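Local coordinates for major capsid protein (PDB 5TIP) that forms trimeric capsomers that self-assemble into the large icosahedral capsid of a chlorella virus and carries host-added N-linked glycans, at residues Gln42-Asn46 against Ser56-Ser60; Thr275-Ile280 against Thr304-Ala310; Lys383-Ala389 against Thr401-Ala407. One frame throughout, in Å; residues are numbered along the deposited sequence.

Contact 1: residues Gln42-Asn46 against Ser56-Ser60; sequences QQTIN and STQIS
Gln43 and Asn46 tie the chain leaving strand 36-42 to strand 54-58, a solvent-bordered edge contact in the N-terminal of two hexon-type beta-sandwich (jelly-roll) domains. The two strands belong to different sheets, and 54-58 is outermost in its sheet within the chain. At one end a single antiparallel bridge, a hydrogen-bonded pair, joins Asn46 and Ser56: Asn46 N lies 2.8 Å from Ser56 O, and Ser56 N returns a bond of 3.1 Å to Asn46 O. The chains stay close at Ile45 and Thr57 (CA atoms 5.1 Å apart) and part toward Gln43 and Ile59 (6.7 Å). Gln43 spans the wider end. Its CB lies against Thr57 CG2 at 3.6 Å, with the two side chains at about a right angle; beyond CG the chain bends (chi2 -64°) and carries the amide to the backbone of Ser60. The other polar atom of the amide, NE2, is hydrogen-bonded to the hydroxyl of Tyr207 on strand 200-210, so both ends of the buried group are engaged. Two waters fill in between: one joins Thr44 O, Asn46 OD1 and Gln58 N, the other Thr44 N, Gln58 O and Gln43 OE1. That same OE1 receives Ser60 N at 2.9 Å on a lone pair in the carbonyl plane, with an N-H...O angle of 167°.

Contact 2: residues Thr275-Ile280 against Thr304-Ala310; sequences TALANI and TYNEQLA. With BGC (beta-D-glucopyranose), chain E.
Residues 275-278 run extended past 304-310, and the chain then kinks at Asn279; the second segment folds into an ST turn, an Asx turn and a short 3-10 segment at 307-309. The backbones come closest at Thr275-Ala276 and Leu309-Ala310. There Ala276 N donates to Leu309 O over 2.9 Å, nearly straight at 169°, from a position tilted 19° out of the carbonyl plane. The turns are held locally: Thr304 OG1 accepts from Asn306 N, and Asn306 OD1 from Gln308 N.

Leu309 carries the apolar part of the contact. Its chi1 of -58° sets CG anti to the carbonyl carbon, turning the branch toward 276-280. CD2 meets Ala278 CB at 3.9 Å, while CD1 meets Ile280 CD1 tip to tip at 4.0 Å. Val395 of helix 392-395 packs on all three residues. Ile280 CD1 also lies 3.8 Å from Asn306 ND2. At the other end Thr304 CG2 sits 3.3 Å from Thr275 OG1 and also touches the methyl of Thr275.

Asn279, the centre of an inverse gamma turn, takes no part in this packing; its ND2 is bonded covalently to C1 of a glucose at 1.5 Å, and Gly288 N donates to its OD1. One straight backbone bond and a small buried patch of methyls thus join two parts of the one long loop between strands 257-266 and 312-319, next to an N-glycosylation site.

Contact 3: residues Lys383-Ala389 against Thr401-Ala407; sequences KTCSIDA and TVTANTA. With BGC (beta-D-glucopyranose), chain H; BGC (beta-D-glucopyranose), chain G.
Val402 and Ile387 cross at about a right angle, Ile387 CD1 lying 3.6 Å from Val402 CG2, over a parallel strand pair in the beta-alpha-beta unit 376-387, 392-395, 402-404. The strand segments are splayed by 61°, and a beta bulge shifts the register between the bridges Thr384-Val402 and Ile387-Ala404. Thr403 N reaches Thr384 O from well above the carbonyl plane (48°), whereas Asn405 N meets Ile387 O in plane at 2.8 Å. At Cys385, the centre of an inverse gamma turn, SG touches both Thr403 CG2 and Ala407 CB, each 3.7 Å away. Its carbonyl O is buried with no hydrogen-bonding partner, though Asn405 CA lies 3.3 Å from Cys385 O, a CA-H...O contact.

Ala389 CB closes the far end, touching Ala404 CB and, at 3.6 Å, Thr406 CG2. Lys383 lays its extended chain along the backbone of Thr401 and Val402 and forms a salt bridge with Glu307. Sugars border the outer end: one glucose is joined to Asn405 ND2 through its C1, and the O6 of a second glucose accepts a nearly straight bond (167°) from Asp388 N at 3.0 Å.

Overall arrangement
Contacts 2 and 3 are neighbours, with centres about 10 Å apart, within the C-terminal domain; contact 1 lies in the N-terminal one, on the opposite side of the chain's centre and about 42 and 48 Å from their centres. Contact 1 is partly exposed and relies on polar groups and bridging waters. The other two are largely buried, yet each carries a glycosylated asparagine: contact 2 closes one long loop on itself, chiefly through methyl groups, while contact 3 pairs strands through backbone bonds. Those two interlock, Asn279 N lying 2.7 Å from Ala389 O and Leu277 O 2.5 Å from Thr406 OG1, both probable hydrogen bonds, and helix 392-395 of contact 3's crossover packs on contact 2.

Contact 1: residues Gln42-Asn46 against Ser56-Ser60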
ATOM      1  N   GLN A  42      -0.768  23.837 -20.759  1.00 24.96           N
ATOM      2  CA  GLN A  42       0.635  24.211 -20.671  1.00 24.53           C
ATOM      3  C   GLN A  42       0.785  25.704 -20.409  1.00 28.37           C
ATOM      4  O   GLN A  42      -0.011  26.524 -20.877  1.00 30.25           O
ATOM      5  CB  GLN A  42       1.367  23.830 -21.959  1.00 25.60           C
ATOM      6  CG  GLN A  42       2.873  24.002 -21.897  1.00 26.54           C
ATOM      7  CD  GLN A  42       3.556  23.602 -23.188  1.00 28.16           C
ATOM      8  OE1 GLN A  42       2.900  23.293 -24.182  1.00 29.35           O
ATOM      9  NE2 GLN A  42       4.883  23.606 -23.178  1.00 29.15           N
ATOM     10  N   GLN A  43       1.826  26.053 -19.659  1.00 29.12           N
ATOM     11  CA  GLN A  43       2.105  27.426 -19.274  1.00 27.15           C
ATOM     12  C   GLN A  43       3.287  27.973 -20.062  1.00 28.25           C
ATOM     13  O   GLN A  43       4.076  27.228 -20.649  1.00 30.97           O
ATOM     14  CB  GLN A  43       2.398  27.530 -17.774  1.00 24.49           C
ATOM     15  CG  GLN A  43       1.296  26.998 -16.879  1.00 24.86           C
ATOM     16  CD  GLN A  43       0.008  27.783 -17.009  1.00 29.16           C
ATOM     17  OE1 GLN A  43      -0.012  29.001 -16.829  1.00 33.72           O
ATOM     18  NE2 GLN A  43      -1.079  27.090 -17.321  1.00 31.65           N
ATOM     19  N   THR A  44       3.401  29.298 -20.060  1.00 31.63           N
ATOM     20  CA  THR A  44       4.526  29.983 -20.680  1.00 33.55           C
ATOM     21  C   THR A  44       5.619  30.193 -19.641  1.00 32.18           C
ATOM     22  O   THR A  44       5.358  30.723 -18.556  1.00 33.40           O
ATOM     23  CB  THR A  44       4.087  31.325 -21.269  1.00 36.39           C
ATOM     24  OG1 THR A  44       3.060  31.110 -22.246  1.00 37.32           O
ATOM     25  CG2 THR A  44       5.264  32.030 -21.928  1.00 35.11           C
ATOM     26  N   ILE A  45       6.836  29.769 -19.969  1.00 32.27           N
ATOM     27  CA  ILE A  45       7.981  29.896 -19.076  1.00 34.13           C
ATOM     28  C   ILE A  45       8.757  31.145 -19.466  1.00 38.67           C
ATOM     29  O   ILE A  45       9.159  31.302 -20.626  1.00 42.93           O
ATOM     30  CB  ILE A  45       8.874  28.645 -19.135  1.00 34.44           C
ATOM     31  CG1 ILE A  45       8.091  27.411 -18.681  1.00 29.27           C
ATOM     32  CG2 ILE A  45      10.114  28.835 -18.276  1.00 35.37           C
ATOM     33  CD1 ILE A  45       8.911  26.140 -18.666  1.00 27.05           C
ATOM     34  N   ASN A  46       8.970  32.034 -18.499  1.00 39.59           N
ATOM     35  CA  ASN A  46       9.707  33.273 -18.709  1.00 41.64           C
ATOM     36  C   ASN A  46      11.150  33.092 -18.261  1.00 38.16           C
ATOM     37  O   ASN A  46      11.406  32.654 -17.135  1.00 38.37           O
ATOM     38  CB  ASN A  46       9.058  34.431 -17.949  1.00 47.02           C
ATOM     39  CG  ASN A  46       7.658  34.748 -18.448  1.00 50.50           C
ATOM     40  OD1 ASN A  46       6.694  34.726 -17.684  1.00 49.91           O
ATOM     41  ND2 ASN A  46       7.544  35.045 -19.739  1.00 51.17           N
ATOM     42  N   SER A  56      10.474  31.675 -14.381  1.00 31.00           N
ATOM     43  CA  SER A  56       9.223  31.897 -13.672  1.00 30.58           C
ATOM     44  C   SER A  56       8.052  31.638 -14.606  1.00 30.70           C
ATOM     45  O   SER A  56       8.201  31.590 -15.828  1.00 34.26           O
ATOM     46  CB  SER A  56       9.136  33.319 -13.104  1.00 35.26           C
ATOM     47  OG  SER A  56       9.124  34.282 -14.143  1.00 39.00           O
ATOM     48  N   THR A  57       6.876  31.472 -14.005  1.00 31.53           N
ATOM     49  CA  THR A  57       5.644  31.224 -14.740  1.00 33.25           C
ATOM     50  C   THR A  57       4.500  31.950 -14.054  1.00 33.50           C
ATOM     51  O   THR A  57       4.331  31.835 -12.838  1.00 33.68           O
ATOM     52  CB  THR A  57       5.341  29.721 -14.821  1.00 37.24           C
ATOM     53  OG1 THR A  57       6.128  29.125 -15.860  1.00 40.44           O
ATOM     54  CG2 THR A  57       3.865  29.477 -15.099  1.00 37.22           C
ATOM     55  N   GLN A  58       3.713  32.685 -14.834  1.00 32.94           N
ATOM     56  CA  GLN A  58       2.476  33.288 -14.356  1.00 32.02           C
ATOM     57  C   GLN A  58       1.319  32.412 -14.812  1.00 29.77           C
ATOM     58  O   GLN A  58       1.127  32.212 -16.017  1.00 29.87           O
ATOM     59  CB  GLN A  58       2.310  34.712 -14.887  1.00 36.98           C
ATOM     60  CG  GLN A  58       1.092  35.435 -14.326  1.00 40.77           C
ATOM     61  CD  GLN A  58       0.870  36.794 -14.961  1.00 48.26           C
ATOM     62  OE1 GLN A  58       1.365  37.810 -14.472  1.00 51.05           O
ATOM     63  NE2 GLN A  58       0.117  36.820 -16.056  1.00 52.62           N
ATOM     64  N   ILE A  59       0.560  31.881 -13.851  1.00 30.66           N
ATOM     65  CA  ILE A  59      -0.512  30.950 -14.183  1.00 28.82           C
ATOM     66  C   ILE A  59      -1.552  31.676 -15.019  1.00 32.49           C
ATOM     67  O   ILE A  59      -2.179  32.640 -14.561  1.00 34.13           O
ATOM     68  CB  ILE A  59      -1.131  30.356 -12.913  1.00 27.25           C
ATOM     69  CG1 ILE A  59      -0.055  29.716 -12.036  1.00 25.11           C
ATOM     70  CG2 ILE A  59      -2.199  29.334 -13.271  1.00 27.13           C
ATOM     71  CD1 ILE A  59       0.717  28.617 -12.720  1.00 26.04           C
ATOM     72  N   SER A  60      -1.737  31.224 -16.253  1.00 33.23           N
ATOM     73  CA  SER A  60      -2.737  31.829 -17.114  1.00 36.68           C
ATOM     74  C   SER A  60      -4.131  31.495 -16.601  1.00 35.24           C
ATOM     75  O   SER A  60      -4.356  30.454 -15.978  1.00 36.92           O
ATOM     76  CB  SER A  60      -2.569  31.346 -18.554  1.00 40.42           C
ATOM     77  OG  SER A  60      -2.683  29.936 -18.632  1.00 42.88           O
TER
HETATM   78  O   HOH W   1      -0.989  29.232 -20.878  1.00 41.34           O
HETATM   79  O   HOH W   2       1.182  30.746 -18.569  1.00 40.45           O
HETATM   80  O   HOH W   3       4.364  32.995 -17.655  1.00 49.68           O

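Contact 2: residues Thr275-Ile280 against Thr304-Ala310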
ATOM      1  N   THR A 275      23.524   9.104   4.641  1.00 28.96           N
ATOM      2  CA  THR A 275      24.246   8.130   5.440  1.00 29.24           C
ATOM      3  C   THR A 275      25.701   8.098   4.997  1.00 28.50           C
ATOM      4  O   THR A 275      26.081   8.686   3.981  1.00 24.78           O
ATOM      5  CB  THR A 275      23.619   6.735   5.325  1.00 27.63           C
ATOM      6  OG1 THR A 275      23.468   6.395   3.941  1.00 27.91           O
ATOM      7  CG2 THR A 275      22.257   6.705   6.003  1.00 24.48           C
ATOM      8  N   ALA A 276      26.518   7.396   5.774  1.00 21.55           N
ATOM      9  CA  ALA A 276      27.938   7.294   5.483  1.00 25.20           C
ATOM     10  C   ALA A 276      28.200   6.261   4.394  1.00 25.76           C
ATOM     11  O   ALA A 276      27.476   5.271   4.254  1.00 28.51           O
ATOM     12  CB  ALA A 276      28.716   6.927   6.745  1.00 25.84           C
ATOM     13  N   LEU A 277      29.245   6.508   3.610  1.00 26.50           N
ATOM     14  CA  LEU A 277      29.666   5.554   2.596  1.00 27.73           C
ATOM     15  C   LEU A 277      30.544   4.481   3.225  1.00 30.07           C
ATOM     16  O   LEU A 277      31.359   4.766   4.108  1.00 32.98           O
ATOM     17  CB  LEU A 277      30.424   6.261   1.471  1.00 27.92           C
ATOM     18  CG  LEU A 277      29.725   7.444   0.797  1.00 28.18           C
ATOM     19  CD1 LEU A 277      30.600   8.040  -0.296  1.00 29.90           C
ATOM     20  CD2 LEU A 277      28.376   7.025   0.236  1.00 26.62           C
ATOM     21  N   ALA A 278      30.374   3.243   2.767  1.00 30.92           N
ATOM     22  CA  ALA A 278      31.113   2.117   3.321  1.00 29.24           C
ATOM     23  C   ALA A 278      31.303   1.062   2.243  1.00 26.71           C
ATOM     24  O   ALA A 278      30.612   1.055   1.223  1.00 26.94           O
ATOM     25  CB  ALA A 278      30.400   1.516   4.539  1.00 26.62           C
ATOM     26  N   ASN A 279      32.251   0.163   2.490  1.00 25.91           N
ATOM     27  CA  ASN A 279      32.597  -0.903   1.548  1.00 26.29           C
ATOM     28  C   ASN A 279      31.691  -2.120   1.726  1.00 28.40           C
ATOM     29  O   ASN A 279      32.144  -3.248   1.910  1.00 31.46           O
ATOM     30  CB  ASN A 279      34.069  -1.266   1.716  1.00 28.35           C
ATOM     31  CG  ASN A 279      34.613  -2.126   0.583  1.00 33.74           C
ATOM     32  OD1 ASN A 279      33.901  -2.487  -0.355  1.00 32.39           O
ATOM     33  ND2 ASN A 279      35.910  -2.415   0.656  1.00 41.73           N
ATOM     34  N   ILE A 280      30.385  -1.878   1.691  1.00 27.76           N
ATOM     35  CA  ILE A 280      29.382  -2.940   1.664  1.00 26.72           C
ATOM     36  C   ILE A 280      28.504  -2.689   0.443  1.00 26.88           C
ATOM     37  O   ILE A 280      28.354  -1.531   0.029  1.00 27.67           O
ATOM     38  CB  ILE A 280      28.564  -2.987   2.965  1.00 31.51           C
ATOM     39  CG1 ILE A 280      27.915  -1.630   3.244  1.00 32.19           C
ATOM     40  CG2 ILE A 280      29.438  -3.425   4.131  1.00 31.93           C
ATOM     41  CD1 ILE A 280      27.086  -1.601   4.510  1.00 31.93           C
ATOM     42  N   THR A 304      19.813   4.051   1.790  1.00 26.78           N
ATOM     43  CA  THR A 304      20.014   2.787   2.483  1.00 27.64           C
ATOM     44  C   THR A 304      19.045   2.709   3.654  1.00 26.20           C
ATOM     45  O   THR A 304      18.525   3.724   4.123  1.00 25.80           O
ATOM     46  CB  THR A 304      21.456   2.628   2.982  1.00 29.33           C
ATOM     47  OG1 THR A 304      21.645   1.301   3.485  1.00 34.00           O
ATOM     48  CG2 THR A 304      21.744   3.619   4.097  1.00 28.47           C
ATOM     49  N   TYR A 305      18.812   1.484   4.115  1.00 24.12           N
ATOM     50  CA  TYR A 305      18.036   1.236   5.321  1.00 23.06           C
ATOM     51  C   TYR A 305      18.910   0.828   6.495  1.00 23.86           C
ATOM     52  O   TYR A 305      18.387   0.553   7.580  1.00 25.05           O
ATOM     53  CB  TYR A 305      16.971   0.163   5.062  1.00 24.95           C
ATOM     54  CG  TYR A 305      15.909   0.595   4.078  1.00 23.35           C
ATOM     55  CD1 TYR A 305      14.972   1.559   4.421  1.00 23.39           C
ATOM     56  CD2 TYR A 305      15.839   0.038   2.809  1.00 24.88           C
ATOM     57  CE1 TYR A 305      13.998   1.962   3.528  1.00 23.08           C
ATOM     58  CE2 TYR A 305      14.866   0.433   1.909  1.00 25.04           C
ATOM     59  CZ  TYR A 305      13.948   1.396   2.275  1.00 22.87           C
ATOM     60  OH  TYR A 305      12.974   1.798   1.389  1.00 22.96           O
ATOM     61  N   ASN A 306      20.226   0.788   6.306  1.00 26.14           N
ATOM     62  CA  ASN A 306      21.147   0.326   7.337  1.00 28.67           C
ATOM     63  C   ASN A 306      21.330   1.433   8.367  1.00 31.91           C
ATOM     64  O   ASN A 306      21.930   2.471   8.073  1.00 34.87           O
ATOM     65  CB  ASN A 306      22.480  -0.070   6.713  1.00 28.64           C
ATOM     66  CG  ASN A 306      23.314  -0.932   7.629  1.00 32.57           C
ATOM     67  OD1 ASN A 306      23.134  -0.916   8.846  1.00 35.38           O
ATOM     68  ND2 ASN A 306      24.233  -1.696   7.051  1.00 35.13           N
ATOM     69  N   GLU A 307      20.802   1.212   9.574  1.00 28.40           N
ATOM     70  CA  GLU A 307      20.957   2.193  10.643  1.00 28.99           C
ATOM     71  C   GLU A 307      22.417   2.353  11.051  1.00 25.13           C
ATOM     72  O   GLU A 307      22.814   3.421  11.532  1.00 26.66           O
ATOM     73  CB  GLU A 307      20.095   1.789  11.842  1.00 31.86           C
ATOM     74  CG  GLU A 307      20.339   2.595  13.109  1.00 35.55           C
ATOM     75  CD  GLU A 307      20.049   4.075  12.936  1.00 38.60           C
ATOM     76  OE1 GLU A 307      19.219   4.431  12.070  1.00 38.22           O
ATOM     77  OE2 GLU A 307      20.660   4.885  13.666  1.00 38.13           O
ATOM     78  N   GLN A 308      23.233   1.314  10.850  1.00 22.53           N
ATOM     79  CA  GLN A 308      24.641   1.384  11.219  1.00 25.01           C
ATOM     80  C   GLN A 308      25.372   2.505  10.492  1.00 26.47           C
ATOM     81  O   GLN A 308      26.392   2.993  10.990  1.00 27.81           O
ATOM     82  CB  GLN A 308      25.321   0.042  10.935  1.00 26.97           C
ATOM     83  CG  GLN A 308      26.709  -0.095  11.533  1.00 30.91           C
ATOM     84  CD  GLN A 308      26.665  -0.327  13.030  1.00 31.89           C
ATOM     85  OE1 GLN A 308      26.272  -1.400  13.491  1.00 34.70           O
ATOM     86  NE2 GLN A 308      27.051   0.685  13.799  1.00 28.75           N
ATOM     87  N   LEU A 309      24.876   2.925   9.330  1.00 28.89           N
ATOM     88  CA  LEU A 309      25.494   3.989   8.552  1.00 28.00           C
ATOM     89  C   LEU A 309      24.908   5.368   8.841  1.00 25.71           C
ATOM     90  O   LEU A 309      25.374   6.354   8.261  1.00 27.24           O
ATOM     91  CB  LEU A 309      25.384   3.683   7.054  1.00 28.15           C
ATOM     92  CG  LEU A 309      26.006   2.364   6.587  1.00 26.92           C
ATOM     93  CD1 LEU A 309      25.816   2.181   5.091  1.00 28.52           C
ATOM     94  CD2 LEU A 309      27.482   2.313   6.948  1.00 27.13           C
ATOM     95  N   ALA A 310      23.900   5.463   9.706  1.00 26.58           N
ATOM     96  CA  ALA A 310      23.388   6.758  10.132  1.00 24.57           C
ATOM     97  C   ALA A 310      24.268   7.330  11.240  1.00 27.72           C
ATOM     98  O   ALA A 310      25.006   6.608  11.917  1.00 33.75           O
ATOM     99  CB  ALA A 310      21.940   6.634  10.603  1.00 25.03           C
TER
HETATM  100  C2  BGC E   1      37.900  -3.422  -0.041  1.00 30.69           C
HETATM  101  C3  BGC E   1      38.580  -4.589  -0.738  1.00 34.29           C
HETATM  102  C4  BGC E   1      37.911  -5.883  -0.302  1.00 33.82           C
HETATM  103  C5  BGC E   1      36.400  -5.819  -0.498  1.00 29.50           C
HETATM  104  C6  BGC E   1      35.748  -7.087   0.039  1.00 26.94           C
HETATM  105  C1  BGC E   1      36.391  -3.439  -0.259  1.00 25.85           C
HETATM  106  O2  BGC E   1      38.442  -2.196  -0.534  1.00 33.50           O
HETATM  107  O3  BGC E   1      39.947  -4.643  -0.326  1.00 37.89           O
HETATM  108  O4  BGC E   1      38.449  -6.985  -1.044  1.00 33.60           O
HETATM  109  O5  BGC E   1      35.846  -4.685   0.174  1.00 26.57           O
HETATM  110  O6  BGC E   1      34.327  -6.998  -0.107  1.00 28.87           O

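Contact 3: residues Lys383-Ala389 against Thr401-Ala407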
ATOM      1  N   LYS A 383      26.981   9.526  17.008  1.00 30.56           N
ATOM      2  CA  LYS A 383      27.756   8.323  17.244  1.00 33.45           C
ATOM      3  C   LYS A 383      29.245   8.615  17.089  1.00 35.96           C
ATOM      4  O   LYS A 383      29.652   9.636  16.526  1.00 38.48           O
ATOM      5  CB  LYS A 383      27.339   7.215  16.277  1.00 29.66           C
ATOM      6  CG  LYS A 383      25.866   6.856  16.336  1.00 28.54           C
ATOM      7  CD  LYS A 383      25.530   5.803  15.295  1.00 29.07           C
ATOM      8  CE  LYS A 383      24.045   5.488  15.279  1.00 29.26           C
ATOM      9  NZ  LYS A 383      23.710   4.515  14.202  1.00 31.52           N
ATOM     10  N   THR A 384      30.063   7.701  17.600  1.00 38.34           N
ATOM     11  CA  THR A 384      31.506   7.789  17.410  1.00 36.32           C
ATOM     12  C   THR A 384      31.842   7.197  16.048  1.00 33.20           C
ATOM     13  O   THR A 384      31.731   5.984  15.845  1.00 35.73           O
ATOM     14  CB  THR A 384      32.243   7.055  18.526  1.00 39.77           C
ATOM     15  OG1 THR A 384      31.888   7.624  19.792  1.00 40.87           O
ATOM     16  CG2 THR A 384      33.745   7.171  18.333  1.00 43.22           C
ATOM     17  N   CYS A 385      32.247   8.054  15.110  1.00 30.35           N
ATOM     18  CA  CYS A 385      32.548   7.629  13.744  1.00 32.70           C
ATOM     19  C   CYS A 385      33.932   6.976  13.713  1.00 32.90           C
ATOM     20  O   CYS A 385      34.890   7.477  13.120  1.00 33.49           O
ATOM     21  CB  CYS A 385      32.463   8.813  12.794  1.00 35.77           C
ATOM     22  SG  CYS A 385      30.979   9.814  13.016  1.00 38.79           S
ATOM     23  N   SER A 386      34.022   5.819  14.370  1.00 30.88           N
ATOM     24  CA  SER A 386      35.293   5.140  14.566  1.00 31.04           C
ATOM     25  C   SER A 386      35.437   3.856  13.762  1.00 32.04           C
ATOM     26  O   SER A 386      36.522   3.265  13.769  1.00 33.39           O
ATOM     27  CB  SER A 386      35.493   4.820  16.055  1.00 34.87           C
ATOM     28  OG  SER A 386      34.438   4.011  16.544  1.00 35.37           O
ATOM     29  N   ILE A 387      34.391   3.411  13.071  1.00 31.46           N
ATOM     30  CA  ILE A 387      34.452   2.163  12.317  1.00 32.54           C
ATOM     31  C   ILE A 387      35.183   2.392  11.004  1.00 34.96           C
ATOM     32  O   ILE A 387      34.995   3.420  10.341  1.00 37.20           O
ATOM     33  CB  ILE A 387      33.041   1.608  12.063  1.00 32.11           C
ATOM     34  CG1 ILE A 387      32.266   1.465  13.371  1.00 32.86           C
ATOM     35  CG2 ILE A 387      33.124   0.269  11.347  1.00 33.98           C
ATOM     36  CD1 ILE A 387      30.854   0.983  13.155  1.00 32.24           C
ATOM     37  N   ASP A 388      36.030   1.437  10.627  1.00 35.10           N
ATOM     38  CA  ASP A 388      36.696   1.498   9.334  1.00 34.94           C
ATOM     39  C   ASP A 388      35.659   1.249   8.252  1.00 31.38           C
ATOM     40  O   ASP A 388      35.102   0.155   8.164  1.00 34.09           O
ATOM     41  CB  ASP A 388      37.820   0.462   9.271  1.00 38.82           C
ATOM     42  CG  ASP A 388      38.563   0.460   7.939  1.00 43.90           C
ATOM     43  OD1 ASP A 388      38.222   1.255   7.034  1.00 46.08           O
ATOM     44  OD2 ASP A 388      39.501  -0.350   7.795  1.00 45.84           O
ATOM     45  N   ALA A 389      35.407   2.264   7.426  1.00 28.95           N
ATOM     46  CA  ALA A 389      34.367   2.156   6.413  1.00 29.79           C
ATOM     47  C   ALA A 389      34.757   1.240   5.263  1.00 31.97           C
ATOM     48  O   ALA A 389      33.877   0.786   4.522  1.00 34.51           O
ATOM     49  CB  ALA A 389      34.014   3.545   5.881  1.00 24.60           C
ATOM     50  N   THR A 401      26.333   2.515  19.111  1.00 32.59           N
ATOM     51  CA  THR A 401      26.668   3.926  19.248  1.00 35.93           C
ATOM     52  C   THR A 401      27.840   4.347  18.369  1.00 36.64           C
ATOM     53  O   THR A 401      28.435   5.404  18.608  1.00 39.29           O
ATOM     54  CB  THR A 401      26.964   4.258  20.711  1.00 40.94           C
ATOM     55  OG1 THR A 401      28.069   3.468  21.168  1.00 44.80           O
ATOM     56  CG2 THR A 401      25.747   3.963  21.574  1.00 40.15           C
ATOM     57  N   VAL A 402      28.194   3.544  17.364  1.00 35.54           N
ATOM     58  CA  VAL A 402      29.291   3.868  16.463  1.00 32.09           C
ATOM     59  C   VAL A 402      28.821   3.751  15.020  1.00 28.44           C
ATOM     60  O   VAL A 402      27.840   3.073  14.710  1.00 30.34           O
ATOM     61  CB  VAL A 402      30.523   2.967  16.701  1.00 32.03           C
ATOM     62  CG1 VAL A 402      31.155   3.280  18.049  1.00 35.71           C
ATOM     63  CG2 VAL A 402      30.129   1.504  16.625  1.00 30.96           C
ATOM     64  N   THR A 403      29.541   4.437  14.134  1.00 25.17           N
ATOM     65  CA  THR A 403      29.272   4.391  12.703  1.00 25.60           C
ATOM     66  C   THR A 403      30.596   4.516  11.959  1.00 29.67           C
ATOM     67  O   THR A 403      31.662   4.651  12.566  1.00 34.18           O
ATOM     68  CB  THR A 403      28.286   5.485  12.281  1.00 24.83           C
ATOM     69  OG1 THR A 403      28.001   5.359  10.883  1.00 26.48           O
ATOM     70  CG2 THR A 403      28.870   6.860  12.551  1.00 23.58           C
ATOM     71  N   ALA A 404      30.520   4.456  10.633  1.00 29.71           N
ATOM     72  CA  ALA A 404      31.716   4.517   9.804  1.00 28.03           C
ATOM     73  C   ALA A 404      32.392   5.878   9.919  1.00 32.73           C
ATOM     74  O   ALA A 404      31.742   6.904  10.135  1.00 33.24           O
ATOM     75  CB  ALA A 404      31.371   4.228   8.346  1.00 27.76           C
ATOM     76  N   ASN A 405      33.719   5.877   9.767  1.00 35.40           N
ATOM     77  CA  ASN A 405      34.479   7.116   9.875  1.00 39.25           C
ATOM     78  C   ASN A 405      34.143   8.100   8.763  1.00 36.44           C
ATOM     79  O   ASN A 405      34.450   9.289   8.886  1.00 39.06           O
ATOM     80  CB  ASN A 405      35.979   6.829   9.863  1.00 45.79           C
ATOM     81  CG  ASN A 405      36.483   6.416   8.496  1.00 52.83           C
ATOM     82  OD1 ASN A 405      35.797   5.733   7.739  1.00 53.05           O
ATOM     83  ND2 ASN A 405      37.683   6.874   8.160  1.00 60.61           N
ATOM     84  N   THR A 406      33.520   7.634   7.681  1.00 33.40           N
ATOM     85  CA  THR A 406      33.127   8.526   6.600  1.00 29.50           C
ATOM     86  C   THR A 406      31.899   9.354   6.942  1.00 30.05           C
ATOM     87  O   THR A 406      31.510  10.210   6.142  1.00 32.84           O
ATOM     88  CB  THR A 406      32.851   7.724   5.325  1.00 29.05           C
ATOM     89  OG1 THR A 406      31.827   6.756   5.585  1.00 31.88           O
ATOM     90  CG2 THR A 406      34.108   7.011   4.855  1.00 29.63           C
ATOM     91  N   ALA A 407      31.290   9.126   8.106  1.00 28.25           N
ATOM     92  CA  ALA A 407      30.116   9.880   8.520  1.00 30.19           C
ATOM     93  C   ALA A 407      30.436  11.325   8.866  1.00 31.59           C
ATOM     94  O   ALA A 407      29.507  12.131   8.995  1.00 33.69           O
ATOM     95  CB  ALA A 407      29.454   9.201   9.718  1.00 30.26           C
TER
HETATM   96  C2  BGC H   1      38.928   7.781   6.401  1.00 51.64           C
HETATM   97  C3  BGC H   1      39.700   7.511   5.112  1.00 57.36           C
HETATM   98  C4  BGC H   1      40.390   6.161   5.184  1.00 54.36           C
HETATM   99  C5  BGC H   1      39.449   5.072   5.671  1.00 49.67           C
HETATM  100  C6  BGC H   1      40.200   3.755   5.837  1.00 51.31           C
HETATM  101  C1  BGC H   1      38.055   6.584   6.787  1.00 43.45           C
HETATM  102  O2  BGC H   1      38.098   8.935   6.222  1.00 53.70           O
HETATM  103  O3  BGC H   1      40.722   8.497   4.908  1.00 63.84           O
HETATM  104  O4  BGC H   1      40.883   5.813   3.884  1.00 55.46           O
HETATM  105  O5  BGC H   1      38.843   5.417   6.905  1.00 45.27           O
HETATM  106  O6  BGC H   1      41.219   3.909   6.832  1.00 52.21           O
HETATM  107  C2  BGC G   1      34.365  -3.720  14.830  1.00 29.37           C
HETATM  108  C3  BGC G   1      35.801  -3.848  15.318  1.00 29.72           C
HETATM  109  C4  BGC G   1      36.666  -2.810  14.620  1.00 30.55           C
HETATM  110  C5  BGC G   1      36.081  -1.417  14.808  1.00 31.49           C
HETATM  111  C6  BGC G   1      36.930  -0.370  14.098  1.00 34.03           C
HETATM  112  C1  BGC G   1      33.863  -2.284  14.930  1.00 27.78           C
HETATM  113  O2  BGC G   1      33.521  -4.578  15.605  1.00 32.99           O
HETATM  114  O3  BGC G   1      36.293  -5.146  14.982  1.00 32.39           O
HETATM  115  O4  BGC G   1      37.997  -2.852  15.146  1.00 34.09           O
HETATM  116  O5  BGC G   1      34.754  -1.373  14.288  1.00 30.38           O
HETATM  117  O6  BGC G   1      36.861  -0.579  12.685  1.00 34.38           O
HETATM  118  O   HOH W   4      29.935   5.852  21.014  1.00 32.51           O